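Local structure of endo-beta-1,4-glucanase (cellulase B) (Bacillus halodurans, 4V2X) at residues L56-Y61 / I235-L240; L144-N149 / T188-E193. The protein hydrolyses beta-1,4-glucans as an endoglucanase, acting on xyloglucan and beta-1,3-1,4-glucans with contributions from its carbohydrate-binding module. All blocks are in the same frame, centred on the assembly; numbering follows the deposited sequence.

Contact 1. Residues L56-Y61 / I235-L240; sequences LDIQSY and IRPLVL
The phenol ring of Tyr61 carries Pro237 on one face: CG of the proline stands 3.5 Å above the ring plane, offset toward the rim at the hydroxyl end, where it meets CZ. It lies 3.7 Å from the ring centroid and 19° off the normal, so this is a CH-pi contact. Tyr145 meets the Tyr61 ring edge-to-face, and Tyr61 OH is hydrogen-bonded to Thr188 O. That bond and the proline together fix the lie of the ring.

Pro237 is held from three directions. While CG takes the tyrosine face, CB and CG both meet Ile58 CD1 at 3.8 Å, the two side chains sliding past each other in opposite directions, and CD and CG both meet Leu56 CD1 at 4.0 Å. Leu56 CD1 also lies 4.1 Å from Ile235 O, which accepts from Asn266 ND2. Tyr61 sits almost one helical turn after Ile58, and CG1 of Ile58 and CG of Tyr61 (chi1 -179°) both lie opposite the backbone N, which carries the two side chains to the same proline.

The turn bearing them is N-capped by Asp57: its OD1 accepts from Ser60 N at 3.1 Å in a straight bond that arrives from above the carboxylate plane.

Helix 58-64 leads into the first barrel strand, 68-70, and here lies across the N-terminal end of the barrel. Pro237 comes just before strand 238-241; Ile58 also rests on Ile268 of strand 267-273 and on Pro314, and Tyr61 reaches Met191 of strand 190-193. Arg236 turns away, binding Leu190 O and the carbonyls of Tyr186 and Pro187, while Leu238 packs outward on helix 209-227.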
loop_
_atom_site.group_PDB
_atom_site.type_symbol
_atom_site.label_atom_id
_atom_site.label_comp_id
_atom_site.label_asym_id
_atom_site.label_seq_id
_atom_site.Cartn_x
_atom_site.Cartn_y
_atom_site.Cartn_z
ATOM N N LEU A 56 20.910 20.467 -3.612
ATOM C CA LEU A 56 20.998 19.809 -4.916
ATOM C C LEU A 56 19.657 19.995 -5.621
ATOM O O LEU A 56 18.607 19.871 -4.998
ATOM C CB LEU A 56 21.326 18.320 -4.720
ATOM C CG LEU A 56 21.769 17.464 -5.916
ATOM C CD1 LEU A 56 22.645 16.306 -5.456
ATOM C CD2 LEU A 56 20.577 16.934 -6.703
ATOM N N ASP A 57 19.695 20.322 -6.909
ATOM C CA ASP A 57 18.484 20.471 -7.718
ATOM C C ASP A 57 18.312 19.172 -8.516
ATOM O O ASP A 57 19.008 18.952 -9.507
ATOM C CB ASP A 57 18.631 21.674 -8.649
ATOM C CG ASP A 57 17.374 21.964 -9.457
ATOM O OD1 ASP A 57 16.734 21.022 -9.967
ATOM O OD2 ASP A 57 17.042 23.160 -9.618
ATOM N N ILE A 58 17.403 18.310 -8.064
ATOM C CA ILE A 58 17.308 16.953 -8.610
ATOM C C ILE A 58 16.874 16.941 -10.082
ATOM O O ILE A 58 17.320 16.086 -10.853
ATOM C CB ILE A 58 16.397 16.043 -7.745
ATOM C CG1 ILE A 58 16.632 14.559 -8.067
ATOM C CG2 ILE A 58 14.927 16.395 -7.922
ATOM C CD1 ILE A 58 18.018 14.046 -7.730
ATOM N N GLN A 59 16.028 17.889 -10.475
ATOM C CA GLN A 59 15.599 17.992 -11.877
ATOM C C GLN A 59 16.767 18.351 -12.803
ATOM O O GLN A 59 16.955 17.715 -13.840
ATOM C CB GLN A 59 14.465 19.005 -12.026
ATOM C CG GLN A 59 13.148 18.544 -11.418
ATOM C CD GLN A 59 12.090 19.634 -11.425
ATOM O OE1 GLN A 59 12.323 20.745 -10.938
ATOM N NE2 GLN A 59 10.925 19.328 -11.979
ATOM N N SER A 60 17.555 19.355 -12.419
ATOM C CA SER A 60 18.757 19.737 -13.179
ATOM C C SER A 60 19.764 18.596 -13.267
ATOM O O SER A 60 20.383 18.373 -14.308
ATOM C CB SER A 60 19.438 20.948 -12.534
ATOM O OG SER A 60 18.555 22.051 -12.487
ATOM N N TYR A 61 19.927 17.886 -12.159
ATOM C CA TYR A 61 20.828 16.742 -12.075
ATOM C C TYR A 61 20.461 15.710 -13.141
ATOM O O TYR A 61 21.298 15.304 -13.938
ATOM C CB TYR A 61 20.714 16.142 -10.674
ATOM C CG TYR A 61 21.587 14.948 -10.359
ATOM C CD1 TYR A 61 21.209 13.664 -10.742
ATOM C CD2 TYR A 61 22.756 15.090 -9.615
ATOM C CE1 TYR A 61 21.990 12.568 -10.432
ATOM C CE2 TYR A 61 23.538 13.997 -9.293
ATOM C CZ TYR A 61 23.150 12.734 -9.706
ATOM O OH TYR A 61 23.910 11.636 -9.373
ATOM N N ILE A 235 22.519 13.238 0.958
ATOM C CA ILE A 235 21.957 13.937 -0.200
ATOM C C ILE A 235 22.125 13.215 -1.549
ATOM O O ILE A 235 21.565 13.660 -2.552
ATOM C CB ILE A 235 22.527 15.371 -0.325
ATOM C CG1 ILE A 235 24.040 15.359 -0.598
ATOM C CG2 ILE A 235 22.213 16.166 0.933
ATOM C CD1 ILE A 235 24.605 16.723 -0.936
ATOM N N ARG A 236 22.874 12.114 -1.583
ATOM C CA ARG A 236 23.139 11.414 -2.843
ATOM C C ARG A 236 21.827 11.027 -3.500
ATOM O O ARG A 236 20.958 10.455 -2.846
ATOM C CB ARG A 236 23.970 10.157 -2.612
ATOM C CG ARG A 236 24.393 9.450 -3.894
ATOM C CD ARG A 236 25.221 8.208 -3.607
ATOM N NE ARG A 236 26.342 8.508 -2.718
ATOM C CZ ARG A 236 27.448 9.164 -3.065
ATOM N NH1 ARG A 236 27.631 9.600 -4.307
ATOM N NH2 ARG A 236 28.387 9.396 -2.147
ATOM N N PRO A 237 21.675 11.337 -4.800
ATOM C CA PRO A 237 20.447 10.915 -5.462
ATOM C C PRO A 237 20.254 9.399 -5.460
ATOM O O PRO A 237 21.212 8.641 -5.634
ATOM C CB PRO A 237 20.629 11.450 -6.884
ATOM C CG PRO A 237 21.402 12.704 -6.660
ATOM C CD PRO A 237 22.406 12.325 -5.609
ATOM N N LEU A 238 19.010 8.987 -5.252
ATOM C CA LEU A 238 18.641 7.580 -5.200
ATOM C C LEU A 238 17.590 7.310 -6.253
ATOM O O LEU A 238 16.654 8.097 -6.443
ATOM C CB LEU A 238 18.092 7.212 -3.823
ATOM C CG LEU A 238 19.016 7.548 -2.656
ATOM C CD1 LEU A 238 18.373 7.144 -1.342
ATOM C CD2 LEU A 238 20.373 6.888 -2.824
ATOM N N VAL A 239 17.756 6.182 -6.936
ATOM C CA VAL A 239 16.908 5.810 -8.058
ATOM C C VAL A 239 16.029 4.636 -7.644
ATOM O O VAL A 239 16.534 3.595 -7.220
ATOM C CB VAL A 239 17.756 5.438 -9.298
ATOM C CG1 VAL A 239 16.858 5.134 -10.494
ATOM C CG2 VAL A 239 18.725 6.561 -9.647
ATOM N N LEU A 240 14.712 4.817 -7.755
ATOM C CA LEU A 240 13.749 3.812 -7.307
ATOM C C LEU A 240 12.864 3.360 -8.468
ATOM O O LEU A 240 12.289 4.187 -9.170
ATOM C CB LEU A 240 12.864 4.369 -6.185
ATOM C CG LEU A 240 13.569 4.883 -4.924
ATOM C CD1 LEU A 240 12.553 5.422 -3.923
ATOM C CD2 LEU A 240 14.429 3.800 -4.285
#

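Contact 2. Residues L144-N149 / T188-E193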
loop_
_atom_site.group_PDB
_atom_site.type_symbol
_atom_site.label_atom_id
_atom_site.label_comp_id
_atom_site.label_asym_id
_atom_site.label_seq_id
_atom_site.Cartn_x
_atom_site.Cartn_y
_atom_site.Cartn_z
ATOM N N LEU A 144 31.368 11.935 -16.196
ATOM C CA LEU A 144 30.076 11.286 -16.340
ATOM C C LEU A 144 29.379 11.150 -15.003
ATOM O O LEU A 144 30.020 11.028 -13.965
ATOM C CB LEU A 144 30.246 9.890 -16.945
ATOM C CG LEU A 144 30.960 9.817 -18.293
ATOM C CD1 LEU A 144 31.202 8.369 -18.680
ATOM C CD2 LEU A 144 30.159 10.536 -19.364
ATOM N N TYR A 145 28.050 11.169 -15.048
ATOM C CA TYR A 145 27.224 10.677 -13.948
ATOM C C TYR A 145 27.292 9.161 -14.022
ATOM O O TYR A 145 27.481 8.598 -15.105
ATOM C CB TYR A 145 25.765 11.136 -14.098
ATOM C CG TYR A 145 25.591 12.615 -13.895
ATOM C CD1 TYR A 145 25.839 13.513 -14.928
ATOM C CD2 TYR A 145 25.200 13.125 -12.663
ATOM C CE1 TYR A 145 25.703 14.878 -14.741
ATOM C CE2 TYR A 145 25.066 14.487 -12.465
ATOM C CZ TYR A 145 25.319 15.360 -13.504
ATOM O OH TYR A 145 25.180 16.719 -13.303
ATOM N N VAL A 146 27.135 8.507 -12.877
ATOM C CA VAL A 146 27.249 7.058 -12.781
ATOM C C VAL A 146 26.116 6.498 -11.931
ATOM O O VAL A 146 25.836 7.005 -10.848
ATOM C CB VAL A 146 28.588 6.646 -12.127
ATOM C CG1 VAL A 146 28.705 5.128 -12.055
ATOM C CG2 VAL A 146 29.763 7.246 -12.883
ATOM N N MET A 147 25.481 5.432 -12.412
ATOM C CA MET A 147 24.465 4.724 -11.636
ATOM C C MET A 147 24.919 3.295 -11.428
ATOM O O MET A 147 25.245 2.608 -12.391
ATOM C CB MET A 147 23.114 4.725 -12.366
ATOM C CG MET A 147 21.952 4.129 -11.573
ATOM S SD MET A 147 20.404 3.955 -12.500
ATOM C CE MET A 147 20.211 5.590 -13.206
ATOM N N ILE A 148 24.944 2.854 -10.172
ATOM C CA ILE A 148 25.185 1.454 -9.858
ATOM C C ILE A 148 23.955 0.902 -9.146
ATOM O O ILE A 148 23.148 1.658 -8.590
ATOM C CB ILE A 148 26.432 1.231 -8.974
ATOM C CG1 ILE A 148 26.295 1.964 -7.638
ATOM C CG2 ILE A 148 27.695 1.656 -9.719
ATOM C CD1 ILE A 148 27.385 1.612 -6.647
ATOM N N ASN A 149 23.825 -0.417 -9.153
ATOM C CA ASN A 149 22.647 -1.061 -8.590
ATOM C C ASN A 149 22.925 -2.464 -8.054
ATOM O O ASN A 149 24.074 -2.882 -7.979
ATOM C CB ASN A 149 21.548 -1.112 -9.659
ATOM C CG ASN A 149 21.853 -2.091 -10.786
ATOM O OD1 ASN A 149 22.780 -2.899 -10.701
ATOM N ND2 ASN A 149 21.049 -2.031 -11.852
ATOM N N THR A 188 28.586 13.212 -5.631
ATOM C CA THR A 188 27.154 12.912 -5.762
ATOM C C THR A 188 26.718 12.647 -7.207
ATOM O O THR A 188 25.561 12.302 -7.441
ATOM C CB THR A 188 26.278 14.029 -5.169
ATOM O OG1 THR A 188 26.615 15.285 -5.767
ATOM C CG2 THR A 188 26.486 14.103 -3.660
ATOM N N LYS A 189 27.636 12.802 -8.160
ATOM C CA LYS A 189 27.398 12.363 -9.542
ATOM C C LYS A 189 27.301 10.835 -9.636
ATOM O O LYS A 189 26.815 10.305 -10.644
ATOM C CB LYS A 189 28.484 12.895 -10.476
ATOM C CG LYS A 189 28.434 14.410 -10.605
ATOM C CD LYS A 189 29.480 14.945 -11.560
ATOM C CE LYS A 189 29.102 14.690 -13.003
ATOM N NZ LYS A 189 30.020 15.422 -13.917
ATOM N N LEU A 190 27.778 10.141 -8.604
ATOM C CA LEU A 190 27.484 8.713 -8.414
ATOM C C LEU A 190 26.143 8.580 -7.689
ATOM O O LEU A 190 25.970 9.115 -6.586
ATOM C CB LEU A 190 28.584 8.021 -7.598
ATOM C CG LEU A 190 28.343 6.558 -7.198
ATOM C CD1 LEU A 190 28.185 5.659 -8.422
ATOM C CD2 LEU A 190 29.474 6.063 -6.307
ATOM N N MET A 191 25.193 7.899 -8.324
ATOM C CA MET A 191 23.875 7.655 -7.734
ATOM C C MET A 191 23.643 6.155 -7.559
ATOM O O MET A 191 24.249 5.344 -8.259
ATOM C CB MET A 191 22.771 8.273 -8.600
ATOM C CG MET A 191 22.509 7.555 -9.916
ATOM S SD MET A 191 21.766 8.626 -11.161
ATOM C CE MET A 191 23.236 9.474 -11.742
ATOM N N PHE A 192 22.775 5.802 -6.611
ATOM C CA PHE A 192 22.444 4.406 -6.324
ATOM C C PHE A 192 21.025 4.074 -6.765
ATOM O O PHE A 192 20.104 4.845 -6.507
ATOM C CB PHE A 192 22.505 4.116 -4.818
ATOM C CG PHE A 192 23.833 4.408 -4.161
ATOM C CD1 PHE A 192 25.022 4.428 -4.869
ATOM C CD2 PHE A 192 23.882 4.612 -2.782
ATOM C CE1 PHE A 192 26.228 4.679 -4.227
ATOM C CE2 PHE A 192 25.082 4.863 -2.136
ATOM C CZ PHE A 192 26.257 4.900 -2.859
ATOM N N GLU A 193 20.864 2.900 -7.375
ATOM C CA GLU A 193 19.562 2.356 -7.784
ATOM C C GLU A 193 19.302 1.073 -6.996
ATOM O O GLU A 193 20.115 0.152 -7.010
ATOM C CB GLU A 193 19.586 2.068 -9.284
ATOM C CG GLU A 193 18.354 1.386 -9.862
ATOM C CD GLU A 193 18.575 0.909 -11.289
ATOM O OE1 GLU A 193 19.743 0.761 -11.709
ATOM O OE2 GLU A 193 17.578 0.678 -11.996
HETATM O O HOH W 1 31.813 13.111 -12.865
#
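Val146 and Ile148 exchange four backbone hydrogen bonds with Lys189, Met191 and Glu193 in a parallel ladder, from Val146 N to Lys189 O (2.9 Å) up to Glu193 N to Ile148 O (2.9 Å).

At the start of the ladder the contact is CH-pi and cation-pi. Lys189 crosses the Tyr145 ring at about a right angle, CE over the middle of one face, 3.8 Å from the centroid. NZ, 4.8 Å from the centroid, makes the cation-pi contact and a salt bridge with Asp143. With an alanine in place of Tyr145, the lysine arm would probably lose its flat support and be freer to turn, and Asp64 would be left without the phenol OH.

Polar side chains meet at the other end: Asn149 ND2 donates to Glu193 OE1 (3.1 Å) from above the carboxylate plane, while Asn149 OD1 accepts from Val110 N. Arg107 NE forms a salt bridge with Glu193 OE1, so this buried carboxylate is probably kept charged.

Apolar contacts divide between the faces. Inward, Met147 CB lies 3.8 Å from Met191 CG; Met147 SD is 3.4 Å from Glu193 OE1. Outward, Val146 CG1 meets Leu190 CD1 (3.7 Å), and Ile148 CG1, set between the backbone N and the carbonyl carbon (chi1 60°), is thereby laid beside Phe192 CD1, under helices 126-141 and 165-183.

These are the third and fourth strands of the (beta/alpha)8 barrel of glycosyl hydrolase family 5, joined by a beta-alpha-beta crossover.

Overall arrangement
The centres of contacts 1 and 2 lie about 10 Å apart, and both reach the same barrel sheet. Along the chain, both segments of contact 2 fall between those of contact 1. The two touch directly: Tyr61 OH comes to 2.6 Å from Thr188 O, and Val239 N to 2.7 Å from Phe192 O, a probable ladder bond joining strand 238-241 to strand 190-193. Tyr61 OH also packs on Met191 CE, 3.3 Å away. Contact 1 lies at the N-terminal end of the barrel, while contact 2 runs toward the C-terminal end, where family 5 enzymes carry their active site. Both lie away from the calcium bound at Asp216 and Asp217.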